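Local coordinates for protein putative xanthine dehydrogenase YAGS fad-binding subunit (Escherichia coli, PDB 5G5G) that binds a molybdenum centre with its pterin cytosine dinucleotide and probably oxidises aldehydes as the large subunit of a three-chain periplasmic aldehyde oxidase, at residues K138-L143 and A339-P344; A178-P183 and E362-E367; R450-Q455 and R565-E570; E482-P487 and K525-I530; V698-A703 and R715-T720. All blocks are in the same frame, centred on the assembly; numbering follows the deposited sequence.

From the N terminus, contact 1 brings the loop after strand 131-136 against the end of strand 331-340. Contact 2 opens within the long span closed by contact 1, at strand 174-182, and closes beyond it on helix 354-372, so the two cross while serving the same mixed sheet. Contact 3 then pairs strands 447-453 and 566-574, and contact 4, between helices 472-484 and 511-534, lies wholly within its span; L526 packs against V451 and L566 of those strands. Contact 5 folds the chain after helix 698-710 back onto that helix's start. It touches contact 2, where R715 bridges to E367, whereas the centres of contacts 3 and 4 lie 49 to 55 Å from those of the other three.

Contact 1: K138-L143 and A339-P344; sequences KGAYSL and ATLDLP
L341 and L143 meet at the apolar centre, where CD1 of L341 lies 4.1 Å from CB of L143 while CD2 of L341 reaches the backbone of S142 and, at 4.4 Å, CB of A140. With CG set anti to the carbonyl carbon (chi1 -61°), the L341 side chain is swung so that both methyls arrive at the other segment. Next to them, CD2 of L343 comes to 4.1 Å from CD1 of Y141. The tyrosine crosses the D342 side chain at about a right angle, ring and carboxylate planes 73° apart. Its CE1 rests 3.6 Å from CB of D342, and the carbonyl oxygen of D342 lies in the ring plane, 3.4 Å from CE1 of Y141.

At the polar edge D342 holds A140 twice. The amide N of D342 donates to O of A140 at 2.8 Å, and OD2 of D342 takes the N-H of A140 at 3.0 Å on its anti lone pair, in a nearly straight bond (164°). OD1 has a long, weak ion pair with K60. These bonds fasten the loop between strand 131-136 and helix 143-147 to the chain just beyond strand 331-340, which belongs to a sheet of the molybdopterin-binding part. One aspartate thus satisfies both the N-H and the C=O of A140, its carboxylate standing in for the carbonyl that a neighbouring strand would supply.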
# COMPACT_ATOMS: atom_id res chain seq x y z
N LYS C 138 29.33 4.15 -13.62
CA LYS C 138 28.37 5.05 -14.24
C LYS C 138 27.11 4.30 -14.66
O LYS C 138 27.17 3.22 -15.27
CB LYS C 138 29.02 5.74 -15.44
CG LYS C 138 28.11 6.69 -16.21
CD LYS C 138 27.95 7.98 -15.40
CE LYS C 138 26.65 8.74 -15.71
NZ LYS C 138 26.94 9.91 -16.58
N GLY C 139 25.97 4.85 -14.29
CA GLY C 139 24.70 4.27 -14.67
C GLY C 139 23.77 5.27 -15.34
O GLY C 139 24.04 6.45 -15.37
N ALA C 140 22.67 4.76 -15.86
CA ALA C 140 21.62 5.54 -16.52
C ALA C 140 20.38 5.38 -15.73
O ALA C 140 19.88 4.25 -15.57
CB ALA C 140 21.38 5.07 -17.95
N TYR C 141 19.89 6.51 -15.20
CA TYR C 141 18.80 6.52 -14.30
C TYR C 141 17.63 7.34 -14.69
O TYR C 141 16.65 7.30 -14.00
CB TYR C 141 19.26 6.93 -12.90
CG TYR C 141 20.42 6.10 -12.45
CD1 TYR C 141 20.24 4.74 -12.17
CD2 TYR C 141 21.69 6.65 -12.30
CE1 TYR C 141 21.31 3.96 -11.75
CE2 TYR C 141 22.76 5.90 -11.88
CZ TYR C 141 22.57 4.56 -11.61
OH TYR C 141 23.67 3.84 -11.21
N SER C 142 17.71 8.08 -15.80
CA SER C 142 16.67 8.94 -16.23
C SER C 142 16.04 8.48 -17.55
O SER C 142 16.64 8.60 -18.59
CB SER C 142 17.20 10.37 -16.45
OG SER C 142 16.21 11.14 -17.10
N LEU C 143 14.80 8.03 -17.49
CA LEU C 143 14.09 7.61 -18.69
C LEU C 143 14.05 8.77 -19.68
O LEU C 143 14.26 8.58 -20.88
CB LEU C 143 12.66 7.17 -18.41
CG LEU C 143 11.75 6.82 -19.59
CD1 LEU C 143 12.37 5.65 -20.36
CD2 LEU C 143 10.33 6.49 -19.13
N ALA C 339 14.52 1.61 -23.31
CA ALA C 339 15.83 2.11 -22.87
C ALA C 339 16.44 1.14 -21.88
O ALA C 339 15.73 0.35 -21.25
CB ALA C 339 15.69 3.48 -22.22
N THR C 340 17.75 1.29 -21.71
CA THR C 340 18.45 0.61 -20.63
C THR C 340 18.60 1.54 -19.43
O THR C 340 19.20 2.60 -19.54
CB THR C 340 19.80 0.10 -21.13
OG1 THR C 340 19.51 -0.85 -22.15
CG2 THR C 340 20.57 -0.61 -20.01
N LEU C 341 18.06 1.12 -18.29
CA LEU C 341 18.19 1.88 -17.05
C LEU C 341 18.69 0.95 -15.97
O LEU C 341 18.22 -0.17 -15.90
CB LEU C 341 16.86 2.51 -16.59
CG LEU C 341 16.14 3.54 -17.51
CD1 LEU C 341 14.80 3.94 -16.93
CD2 LEU C 341 17.04 4.76 -17.71
N ASP C 342 19.56 1.48 -15.10
CA ASP C 342 20.17 0.73 -14.03
C ASP C 342 19.46 0.93 -12.71
O ASP C 342 20.05 0.79 -11.65
CB ASP C 342 21.65 1.15 -13.91
CG ASP C 342 22.42 0.84 -15.16
OD1 ASP C 342 22.54 -0.37 -15.42
OD2 ASP C 342 22.81 1.80 -15.92
N LEU C 343 18.19 1.31 -12.76
CA LEU C 343 17.31 1.26 -11.62
C LEU C 343 16.98 -0.20 -11.31
O LEU C 343 17.33 -1.10 -12.06
CB LEU C 343 16.05 2.03 -11.93
CG LEU C 343 16.17 3.54 -12.05
CD1 LEU C 343 14.92 4.13 -12.66
CD2 LEU C 343 16.44 4.19 -10.69
N PRO C 344 16.28 -0.45 -10.18
CA PRO C 344 15.82 -1.81 -9.92
C PRO C 344 14.96 -2.38 -11.07
O PRO C 344 14.53 -1.60 -11.97
CB PRO C 344 15.03 -1.64 -8.62
CG PRO C 344 15.80 -0.55 -7.90
CD PRO C 344 16.03 0.44 -9.03

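Contact 2: A178-P183 and E362-E367; sequences ATYTTP and EIAIDE
Y180 and E367 meet at the hydroxyl end of the tyrosine ring, with OE2 of the glutamate at the ring edge, near its plane, and the carboxylate turned 75° against it. OH of Y180 donates to OE2 of E367 at 2.7 Å, reaching that oxygen from above the carboxylate plane. The glutamate chain is extended beyond CG (chi2 -168°), which carries the carboxylate from the helix out to the hydroxyl. I363 touches the ring obliquely, its CG2 3.6 Å from CE2 of Y180, and CB of A364 comes to 3.4 Å from the tyrosine OH.

The contact lays helix 354-372 against strand 174-182, which forms one border of a five-stranded mixed sheet; the segment axes approach to 9.8 Å and run at 149°, roughly antiparallel. L289 on the neighbouring strand 285-293 packs against both Y180 and A364. A leucine in place of Y180 would probably leave OE2 without this hydroxyl donor and open a gap beside I363 CG2 and A364 CB. The other carboxylate oxygen, OE1 of E367, forms a salt bridge with R715, whose side chain also touches Y180. I363 reaches further, packing on A703 and Y717.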
# COMPACT_ATOMS: atom_id res chain seq x y z
N ALA C 178 0.09 14.86 -28.28
CA ALA C 178 0.32 15.12 -26.87
C ALA C 178 1.20 14.06 -26.31
O ALA C 178 1.22 12.95 -26.84
CB ALA C 178 -0.98 15.17 -26.07
N THR C 179 1.93 14.43 -25.26
CA THR C 179 2.86 13.53 -24.58
C THR C 179 2.42 13.42 -23.14
O THR C 179 2.03 14.41 -22.53
CB THR C 179 4.32 14.06 -24.70
OG1 THR C 179 4.68 14.12 -26.09
CG2 THR C 179 5.35 13.21 -23.96
N TYR C 180 2.53 12.21 -22.61
CA TYR C 180 2.09 11.87 -21.25
C TYR C 180 3.18 11.04 -20.56
O TYR C 180 3.96 10.33 -21.18
CB TYR C 180 0.78 11.07 -21.24
CG TYR C 180 -0.32 11.70 -22.06
CD1 TYR C 180 -0.37 11.52 -23.45
CD2 TYR C 180 -1.28 12.48 -21.47
CE1 TYR C 180 -1.36 12.12 -24.18
CE2 TYR C 180 -2.28 13.09 -22.21
CZ TYR C 180 -2.32 12.90 -23.57
OH TYR C 180 -3.25 13.55 -24.35
N THR C 181 3.26 11.20 -19.25
CA THR C 181 4.16 10.37 -18.44
C THR C 181 3.44 9.75 -17.26
O THR C 181 2.53 10.37 -16.67
CB THR C 181 5.43 11.11 -17.94
OG1 THR C 181 5.07 12.17 -17.04
CG2 THR C 181 6.18 11.70 -19.08
N THR C 182 3.91 8.57 -16.92
CA THR C 182 3.56 7.85 -15.67
C THR C 182 4.86 7.47 -14.97
O THR C 182 5.84 7.14 -15.61
CB THR C 182 2.75 6.62 -15.91
OG1 THR C 182 3.51 5.64 -16.65
CG2 THR C 182 1.51 6.95 -16.70
N PRO C 183 4.85 7.55 -13.64
CA PRO C 183 6.04 7.29 -12.88
C PRO C 183 6.23 5.80 -12.60
O PRO C 183 5.30 4.97 -12.80
CB PRO C 183 5.74 8.04 -11.54
CG PRO C 183 4.30 7.86 -11.35
CD PRO C 183 3.72 7.89 -12.76
N GLU C 362 -6.69 7.56 -22.57
CA GLU C 362 -8.03 8.03 -22.16
C GLU C 362 -8.08 9.52 -21.80
O GLU C 362 -9.13 10.14 -21.88
CB GLU C 362 -8.57 7.13 -21.04
CG GLU C 362 -8.78 5.71 -21.54
CD GLU C 362 -9.83 5.64 -22.66
OE1 GLU C 362 -10.99 6.07 -22.41
OE2 GLU C 362 -9.52 5.12 -23.79
N ILE C 363 -6.92 10.12 -21.54
CA ILE C 363 -6.85 11.62 -21.54
C ILE C 363 -6.86 12.12 -22.97
O ILE C 363 -7.58 13.07 -23.28
CB ILE C 363 -5.62 12.20 -20.79
CG1 ILE C 363 -5.61 11.76 -19.33
CG2 ILE C 363 -5.58 13.70 -20.91
CD1 ILE C 363 -4.37 12.17 -18.52
N ALA C 364 -6.04 11.54 -23.85
CA ALA C 364 -5.96 11.95 -25.25
C ALA C 364 -7.32 11.91 -25.93
O ALA C 364 -7.70 12.84 -26.65
CB ALA C 364 -4.92 11.12 -26.04
N ILE C 365 -8.10 10.86 -25.64
CA ILE C 365 -9.43 10.75 -26.21
C ILE C 365 -10.33 11.89 -25.67
O ILE C 365 -11.10 12.47 -26.43
CB ILE C 365 -10.03 9.35 -25.88
CG1 ILE C 365 -9.31 8.22 -26.68
CG2 ILE C 365 -11.54 9.27 -26.15
CD1 ILE C 365 -9.44 8.27 -28.18
N ASP C 366 -10.24 12.19 -24.38
CA ASP C 366 -10.96 13.31 -23.79
C ASP C 366 -10.56 14.61 -24.50
O ASP C 366 -11.42 15.44 -24.81
CB ASP C 366 -10.73 13.41 -22.30
CG ASP C 366 -11.81 14.21 -21.58
OD1 ASP C 366 -12.98 13.79 -21.61
OD2 ASP C 366 -11.48 15.24 -20.98
N GLU C 367 -9.26 14.79 -24.76
CA GLU C 367 -8.78 15.99 -25.50
C GLU C 367 -9.33 16.07 -26.92
O GLU C 367 -9.75 17.14 -27.37
CB GLU C 367 -7.26 16.10 -25.52
CG GLU C 367 -6.62 16.19 -24.11
CD GLU C 367 -5.16 16.58 -24.12
OE1 GLU C 367 -4.89 17.60 -24.77
OE2 GLU C 367 -4.34 15.86 -23.51

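Contact 3: R450-Q455 and R565-E570; sequences RVHLEQ and RLTAEE
R450 crosses to E569, where NH1 of the arginine makes a salt bridge to OE1 of the glutamate at 2.9 Å; the acceptor lies in the guanidinium plane, yet is itself met from above the carboxylate plane. A bend at chi3 (48°) turns the guanidinium. V451 forms a hydrogen-bonded pair with A568, N of V451 to O of A568 at 2.8 Å, with the return bond from A568 N to V451 O at 3.0 Å. H452 has two partners on the facing segment: its ND1 shares a 2.7 Å hydrogen bond with OG1 of T567, and the guanidinium of R565 lies flat on its ring, centres 3.7 Å apart and planes within 6°. Outside the pair, E462 holds both NE2 of H452 and NE of R450.

This is an antiparallel strand pair inside a five-stranded mixed sheet; V451 and L453 lie on the face covered by helix 511-534. L453 repeats the hydrogen-bonded pairing with L566, its N 2.8 Å from O of L566. E454, its OE2 also bonded by T460, folds back alongside R565 in a salt bridge to NH1 in which both bonds are weak, that to OE2 bent and that to OE1 long. Q455 places CG against N of R565, while its NE2 bonds T561.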
# COMPACT_ATOMS: atom_id res chain seq x y z
N ARG C 450 -7.81 -31.80 -8.74
CA ARG C 450 -8.24 -33.11 -8.26
C ARG C 450 -9.46 -32.85 -7.39
O ARG C 450 -9.44 -31.94 -6.56
CB ARG C 450 -7.09 -33.74 -7.46
CG ARG C 450 -7.36 -35.12 -6.93
CD ARG C 450 -6.06 -35.87 -6.56
NE ARG C 450 -5.14 -35.09 -5.75
CZ ARG C 450 -3.87 -34.74 -6.02
NH1 ARG C 450 -3.23 -35.06 -7.15
NH2 ARG C 450 -3.21 -34.05 -5.12
N VAL C 451 -10.54 -33.58 -7.63
CA VAL C 451 -11.78 -33.43 -6.85
C VAL C 451 -12.19 -34.81 -6.35
O VAL C 451 -12.19 -35.78 -7.10
CB VAL C 451 -12.91 -32.83 -7.68
CG1 VAL C 451 -14.16 -32.58 -6.82
CG2 VAL C 451 -12.45 -31.53 -8.31
N HIS C 452 -12.49 -34.89 -5.07
CA HIS C 452 -12.89 -36.16 -4.42
C HIS C 452 -14.30 -36.06 -3.88
O HIS C 452 -14.68 -35.02 -3.27
CB HIS C 452 -12.06 -36.46 -3.22
CG HIS C 452 -10.60 -36.32 -3.42
ND1 HIS C 452 -9.80 -37.41 -3.71
CD2 HIS C 452 -9.77 -35.27 -3.31
CE1 HIS C 452 -8.54 -37.02 -3.76
NE2 HIS C 452 -8.49 -35.73 -3.51
N LEU C 453 -15.09 -37.11 -4.10
CA LEU C 453 -16.36 -37.27 -3.37
C LEU C 453 -16.04 -38.21 -2.22
O LEU C 453 -15.69 -39.40 -2.46
CB LEU C 453 -17.46 -37.87 -4.25
CG LEU C 453 -18.81 -38.14 -3.57
CD1 LEU C 453 -19.44 -36.83 -3.08
CD2 LEU C 453 -19.79 -38.86 -4.48
N GLU C 454 -16.15 -37.69 -1.01
CA GLU C 454 -15.80 -38.43 0.22
C GLU C 454 -16.96 -39.36 0.63
O GLU C 454 -18.08 -39.17 0.23
CB GLU C 454 -15.46 -37.44 1.35
CG GLU C 454 -14.42 -36.35 1.02
CD GLU C 454 -12.99 -36.89 0.86
OE1 GLU C 454 -12.74 -38.08 1.13
OE2 GLU C 454 -12.10 -36.09 0.48
N GLN C 455 -16.67 -40.35 1.46
CA GLN C 455 -17.71 -41.31 1.91
C GLN C 455 -18.84 -40.67 2.73
O GLN C 455 -19.98 -41.15 2.70
CB GLN C 455 -17.08 -42.48 2.68
CG GLN C 455 -16.20 -43.36 1.80
CD GLN C 455 -15.91 -44.72 2.44
OE1 GLN C 455 -15.14 -44.81 3.39
NE2 GLN C 455 -16.50 -45.76 1.90
N ARG C 565 -13.96 -43.68 -1.42
CA ARG C 565 -14.02 -42.33 -2.04
C ARG C 565 -13.77 -42.41 -3.56
O ARG C 565 -13.19 -43.39 -4.04
CB ARG C 565 -13.16 -41.32 -1.30
CG ARG C 565 -11.67 -41.29 -1.50
CD ARG C 565 -11.17 -40.03 -0.78
NE ARG C 565 -9.74 -39.81 -0.89
CZ ARG C 565 -9.12 -38.66 -0.61
NH1 ARG C 565 -9.80 -37.57 -0.20
NH2 ARG C 565 -7.79 -38.59 -0.74
N LEU C 566 -14.34 -41.45 -4.30
CA LEU C 566 -14.17 -41.39 -5.74
C LEU C 566 -13.33 -40.15 -6.03
O LEU C 566 -13.63 -39.05 -5.51
CB LEU C 566 -15.52 -41.33 -6.44
CG LEU C 566 -16.38 -42.59 -6.37
CD1 LEU C 566 -17.80 -42.32 -6.86
CD2 LEU C 566 -15.75 -43.78 -7.12
N THR C 567 -12.27 -40.33 -6.84
CA THR C 567 -11.31 -39.28 -7.09
C THR C 567 -11.12 -39.07 -8.59
O THR C 567 -10.90 -40.04 -9.32
CB THR C 567 -9.93 -39.62 -6.46
OG1 THR C 567 -10.08 -39.70 -5.04
CG2 THR C 567 -8.88 -38.57 -6.81
N ALA C 568 -11.22 -37.82 -9.03
CA ALA C 568 -11.00 -37.45 -10.41
C ALA C 568 -9.90 -36.43 -10.43
O ALA C 568 -9.86 -35.54 -9.58
CB ALA C 568 -12.27 -36.88 -11.02
N GLU C 569 -9.01 -36.52 -11.40
CA GLU C 569 -7.95 -35.53 -11.59
C GLU C 569 -7.86 -35.24 -13.07
O GLU C 569 -7.60 -36.14 -13.88
CB GLU C 569 -6.62 -36.05 -11.09
CG GLU C 569 -5.50 -35.06 -11.28
CD GLU C 569 -4.27 -35.44 -10.51
OE1 GLU C 569 -4.33 -36.26 -9.58
OE2 GLU C 569 -3.23 -34.91 -10.86
N GLU C 570 -8.13 -34.00 -13.42
CA GLU C 570 -8.15 -33.61 -14.83
C GLU C 570 -7.67 -32.18 -14.99
O GLU C 570 -7.67 -31.41 -14.08
CB GLU C 570 -9.57 -33.71 -15.43
CG GLU C 570 -10.24 -35.07 -15.37
CD GLU C 570 -9.66 -36.11 -16.29
OE1 GLU C 570 -9.19 -35.75 -17.39
OE2 GLU C 570 -9.75 -37.30 -15.94

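Contact 4: E482-P487 and K525-I530; sequences EMLGVP and KLREMI
L484, the last residue of helix 472-484, brings its CA to 7.1 Å from CA of R527 in helix 511-534, just before G485 leaves the helix with a positive phi (72°). The C-terminal end of one helix thus packs against the side of another, with an arginine from the latter binding the carbonyl of M483. L484 supplies the apolar part: its CD1 meets CD2 of L526 at 3.9 Å, while its CD2 touches both L526 and, at 3.7 Å, CD1 of I530, one turn further on. L526 and I530 in turn lie against L566 of strand 566-574.

R527 bends at chi3 (65°) to bring its guanidinium to the end of helix 472-484. NH1 of R527 donates to O of M483 at 2.8 Å, with the acceptor close to the guanidinium plane. M483 O lies in the last turn, where no further helical N-H follows, so the positive group is likely to be favoured there by the helix dipole. The M483 side chain crosses R527 at about a right angle, CE of M483 4.1 Å from CD of R527, and P11 touches both. A water donates to O of E482 at 2.9 Å and accepts a weak bond from NH1 of R527 at 3.3 Å.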
# COMPACT_ATOMS: atom_id res chain seq x y z
N GLU C 482 -21.73 -26.58 -7.48
CA GLU C 482 -22.64 -26.50 -8.60
C GLU C 482 -22.63 -27.79 -9.40
O GLU C 482 -23.68 -28.32 -9.75
CB GLU C 482 -22.27 -25.35 -9.53
CG GLU C 482 -23.34 -25.08 -10.58
CD GLU C 482 -24.50 -24.23 -10.04
OE1 GLU C 482 -24.22 -23.08 -9.58
OE2 GLU C 482 -25.65 -24.70 -10.10
N MET C 483 -21.43 -28.27 -9.70
CA MET C 483 -21.27 -29.47 -10.56
C MET C 483 -21.79 -30.76 -9.92
O MET C 483 -22.27 -31.64 -10.62
CB MET C 483 -19.82 -29.61 -10.95
CG MET C 483 -19.31 -28.52 -11.87
SD MET C 483 -20.09 -28.49 -13.48
CE MET C 483 -19.44 -29.95 -14.30
N LEU C 484 -21.66 -30.86 -8.60
CA LEU C 484 -21.96 -32.09 -7.88
C LEU C 484 -23.30 -32.06 -7.19
O LEU C 484 -23.73 -33.09 -6.70
CB LEU C 484 -20.81 -32.43 -6.90
CG LEU C 484 -19.55 -32.86 -7.67
CD1 LEU C 484 -18.34 -32.73 -6.79
CD2 LEU C 484 -19.67 -34.27 -8.17
N GLY C 485 -23.98 -30.91 -7.19
CA GLY C 485 -25.31 -30.77 -6.57
C GLY C 485 -25.28 -30.81 -5.04
O GLY C 485 -26.23 -31.30 -4.41
N VAL C 486 -24.19 -30.34 -4.44
CA VAL C 486 -24.04 -30.32 -2.98
C VAL C 486 -24.03 -28.88 -2.46
O VAL C 486 -23.83 -27.94 -3.25
CB VAL C 486 -22.81 -31.08 -2.45
CG1 VAL C 486 -22.90 -32.55 -2.83
CG2 VAL C 486 -21.51 -30.46 -2.94
N PRO C 487 -24.32 -28.70 -1.14
CA PRO C 487 -24.34 -27.33 -0.61
C PRO C 487 -22.92 -26.79 -0.62
O PRO C 487 -21.99 -27.58 -0.45
CB PRO C 487 -24.84 -27.52 0.84
CG PRO C 487 -25.54 -28.84 0.86
CD PRO C 487 -24.74 -29.68 -0.12
N LYS C 525 -15.54 -35.52 -15.03
CA LYS C 525 -15.07 -36.89 -14.86
C LYS C 525 -15.64 -37.54 -13.58
O LYS C 525 -16.08 -38.71 -13.59
CB LYS C 525 -13.54 -36.93 -14.87
CG LYS C 525 -12.91 -38.30 -14.68
CD LYS C 525 -13.18 -39.23 -15.84
CE LYS C 525 -12.48 -40.54 -15.56
NZ LYS C 525 -12.46 -41.38 -16.80
N LEU C 526 -15.69 -36.78 -12.50
CA LEU C 526 -16.22 -37.31 -11.24
C LEU C 526 -17.70 -37.65 -11.37
O LEU C 526 -18.14 -38.68 -10.85
CB LEU C 526 -15.97 -36.34 -10.09
CG LEU C 526 -16.39 -36.74 -8.68
CD1 LEU C 526 -15.78 -38.07 -8.29
CD2 LEU C 526 -15.98 -35.65 -7.72
N ARG C 527 -18.44 -36.84 -12.12
CA ARG C 527 -19.84 -37.15 -12.40
C ARG C 527 -19.96 -38.47 -13.16
O ARG C 527 -20.83 -39.26 -12.84
CB ARG C 527 -20.55 -36.03 -13.17
CG ARG C 527 -20.88 -34.81 -12.30
CD ARG C 527 -21.03 -33.56 -13.17
NE ARG C 527 -22.19 -33.72 -14.06
CZ ARG C 527 -23.34 -33.07 -14.00
NH1 ARG C 527 -23.59 -32.15 -13.06
NH2 ARG C 527 -24.28 -33.34 -14.92
N GLU C 528 -19.10 -38.70 -14.15
CA GLU C 528 -19.06 -39.98 -14.86
C GLU C 528 -18.79 -41.14 -13.92
O GLU C 528 -19.44 -42.17 -14.00
CB GLU C 528 -18.04 -39.96 -16.00
CG GLU C 528 -18.43 -39.03 -17.14
CD GLU C 528 -17.53 -39.17 -18.35
OE1 GLU C 528 -17.70 -40.16 -19.13
OE2 GLU C 528 -16.65 -38.31 -18.49
N MET C 529 -17.83 -40.97 -13.01
CA MET C 529 -17.48 -42.02 -12.04
C MET C 529 -18.64 -42.30 -11.06
O MET C 529 -18.93 -43.47 -10.71
CB MET C 529 -16.22 -41.65 -11.29
CG MET C 529 -14.98 -41.53 -12.15
SD MET C 529 -13.61 -40.79 -11.27
CE MET C 529 -13.29 -42.05 -10.04
N ILE C 530 -19.31 -41.23 -10.63
CA ILE C 530 -20.48 -41.41 -9.78
C ILE C 530 -21.57 -42.17 -10.53
O ILE C 530 -22.07 -43.18 -10.05
CB ILE C 530 -20.98 -40.07 -9.19
CG1 ILE C 530 -19.93 -39.49 -8.27
CG2 ILE C 530 -22.30 -40.27 -8.43
CD1 ILE C 530 -20.09 -37.98 -8.07
O HOH W 1 -25.45 -30.13 -11.18

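Contact 5: V698-A703 and R715-T720; sequences VSAAIA and RDYPIT
Y717 and I719 pack on A700 and A703 as the chain, having left helix 698-710, doubles back along that helix's first turns. The returning segment has a cis peptide before P718 and an inverse gamma turn centred on I719, closed by a weak bond from T720 N to P718 O.

Van der Waals packing dominates. The tyrosine approaches the helix with its hydroxyl end leading, the OH oxygen of Y717 coming as close as 3.3 Å to CA of A700, and its CE2 lies 4.0 Å from CB of S699. With CG anti to the carbonyl carbon (chi1 -73°), the ring extends from the loop to the helix surface. A703 makes the apolar contacts where the two loop side chains converge: its CB is 4.3 Å from CE2 of Y717.

The polar groups look outward to other helices. OH of Y717 bonds the carbonyl of M359 on helix 354-372, and OG of S699 bonds that of G633 on helix 619-638. O of S699 stands at the tyrosine ring edge, in its plane, but is engaged in the helix, accepting N of A703 at 2.9 Å. A valine in place of Y717 would probably leave M359 O without its hydroxyl donor and open a gap beside CA of A700. The tightest packing falls at I719, whose CD1 presses to 3.3 Å from CB of A703, closer than usual for two carbons.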
# COMPACT_ATOMS: atom_id res chain seq x y z
N VAL C 698 -9.18 3.84 -14.73
CA VAL C 698 -9.61 4.56 -13.54
C VAL C 698 -8.86 5.90 -13.40
O VAL C 698 -9.48 6.94 -13.15
CB VAL C 698 -9.39 3.73 -12.23
CG1 VAL C 698 -9.60 4.58 -10.99
CG2 VAL C 698 -10.35 2.51 -12.21
N SER C 699 -7.55 5.84 -13.51
CA SER C 699 -6.75 7.03 -13.25
C SER C 699 -7.07 8.14 -14.26
O SER C 699 -7.10 9.31 -13.91
CB SER C 699 -5.25 6.69 -13.29
OG SER C 699 -4.98 5.74 -12.28
N ALA C 700 -7.27 7.75 -15.51
CA ALA C 700 -7.61 8.79 -16.49
C ALA C 700 -8.99 9.36 -16.25
O ALA C 700 -9.23 10.54 -16.51
CB ALA C 700 -7.55 8.27 -17.90
N ALA C 701 -9.95 8.54 -15.82
CA ALA C 701 -11.26 9.11 -15.47
C ALA C 701 -11.11 10.17 -14.37
O ALA C 701 -11.68 11.22 -14.48
CB ALA C 701 -12.24 8.06 -15.04
N ILE C 702 -10.24 9.93 -13.37
CA ILE C 702 -9.95 10.95 -12.38
C ILE C 702 -9.27 12.21 -12.98
O ILE C 702 -9.64 13.34 -12.68
CB ILE C 702 -9.11 10.33 -11.24
CG1 ILE C 702 -9.95 9.23 -10.57
CG2 ILE C 702 -8.63 11.40 -10.24
CD1 ILE C 702 -9.10 8.37 -9.65
N ALA C 703 -8.24 12.01 -13.78
CA ALA C 703 -7.59 13.12 -14.48
C ALA C 703 -8.57 13.97 -15.30
O ALA C 703 -8.55 15.20 -15.21
CB ALA C 703 -6.47 12.62 -15.39
N ARG C 715 -0.62 16.17 -17.68
CA ARG C 715 -0.31 14.96 -18.45
C ARG C 715 0.84 14.13 -17.87
O ARG C 715 1.21 13.12 -18.43
CB ARG C 715 -0.01 15.37 -19.90
CG ARG C 715 -1.10 16.19 -20.55
CD ARG C 715 -0.84 16.38 -22.03
NE ARG C 715 -1.92 17.14 -22.62
CZ ARG C 715 -2.02 18.46 -22.57
NH1 ARG C 715 -1.06 19.21 -22.03
NH2 ARG C 715 -3.06 19.05 -23.15
N ASP C 716 1.40 14.60 -16.76
CA ASP C 716 2.43 13.89 -16.00
C ASP C 716 1.83 13.49 -14.65
O ASP C 716 1.54 14.32 -13.79
CB ASP C 716 3.74 14.70 -15.85
CG ASP C 716 3.55 16.00 -15.11
OD1 ASP C 716 2.71 16.80 -15.58
OD2 ASP C 716 4.24 16.23 -14.08
N TYR C 717 1.56 12.21 -14.50
CA TYR C 717 0.96 11.70 -13.26
C TYR C 717 2.03 11.57 -12.16
O TYR C 717 3.22 11.43 -12.49
CB TYR C 717 0.39 10.34 -13.51
CG TYR C 717 -0.86 10.26 -14.32
CD1 TYR C 717 -0.82 10.10 -15.73
CD2 TYR C 717 -2.07 10.22 -13.70
CE1 TYR C 717 -2.00 9.95 -16.48
CE2 TYR C 717 -3.24 10.02 -14.41
CZ TYR C 717 -3.21 9.88 -15.79
OH TYR C 717 -4.40 9.65 -16.43
N PRO C 718 1.66 11.58 -10.87
CA PRO C 718 0.30 11.81 -10.38
C PRO C 718 -0.07 13.29 -10.40
O PRO C 718 0.81 14.18 -10.45
CB PRO C 718 0.38 11.28 -8.92
CG PRO C 718 1.81 11.53 -8.53
CD PRO C 718 2.64 11.37 -9.76
N ILE C 719 -1.37 13.54 -10.33
CA ILE C 719 -1.90 14.88 -10.41
C ILE C 719 -2.04 15.46 -9.00
O ILE C 719 -3.10 15.39 -8.36
CB ILE C 719 -3.20 14.90 -11.21
CG1 ILE C 719 -2.99 14.29 -12.61
CG2 ILE C 719 -3.68 16.33 -11.38
CD1 ILE C 719 -4.27 14.06 -13.39
N THR C 720 -0.95 16.05 -8.56
CA THR C 720 -0.84 16.63 -7.26
C THR C 720 -1.03 18.12 -7.33
O THR C 720 -1.03 18.76 -8.41
CB THR C 720 0.53 16.25 -6.65
OG1 THR C 720 1.59 16.64 -7.53
CG2 THR C 720 0.55 14.80 -6.36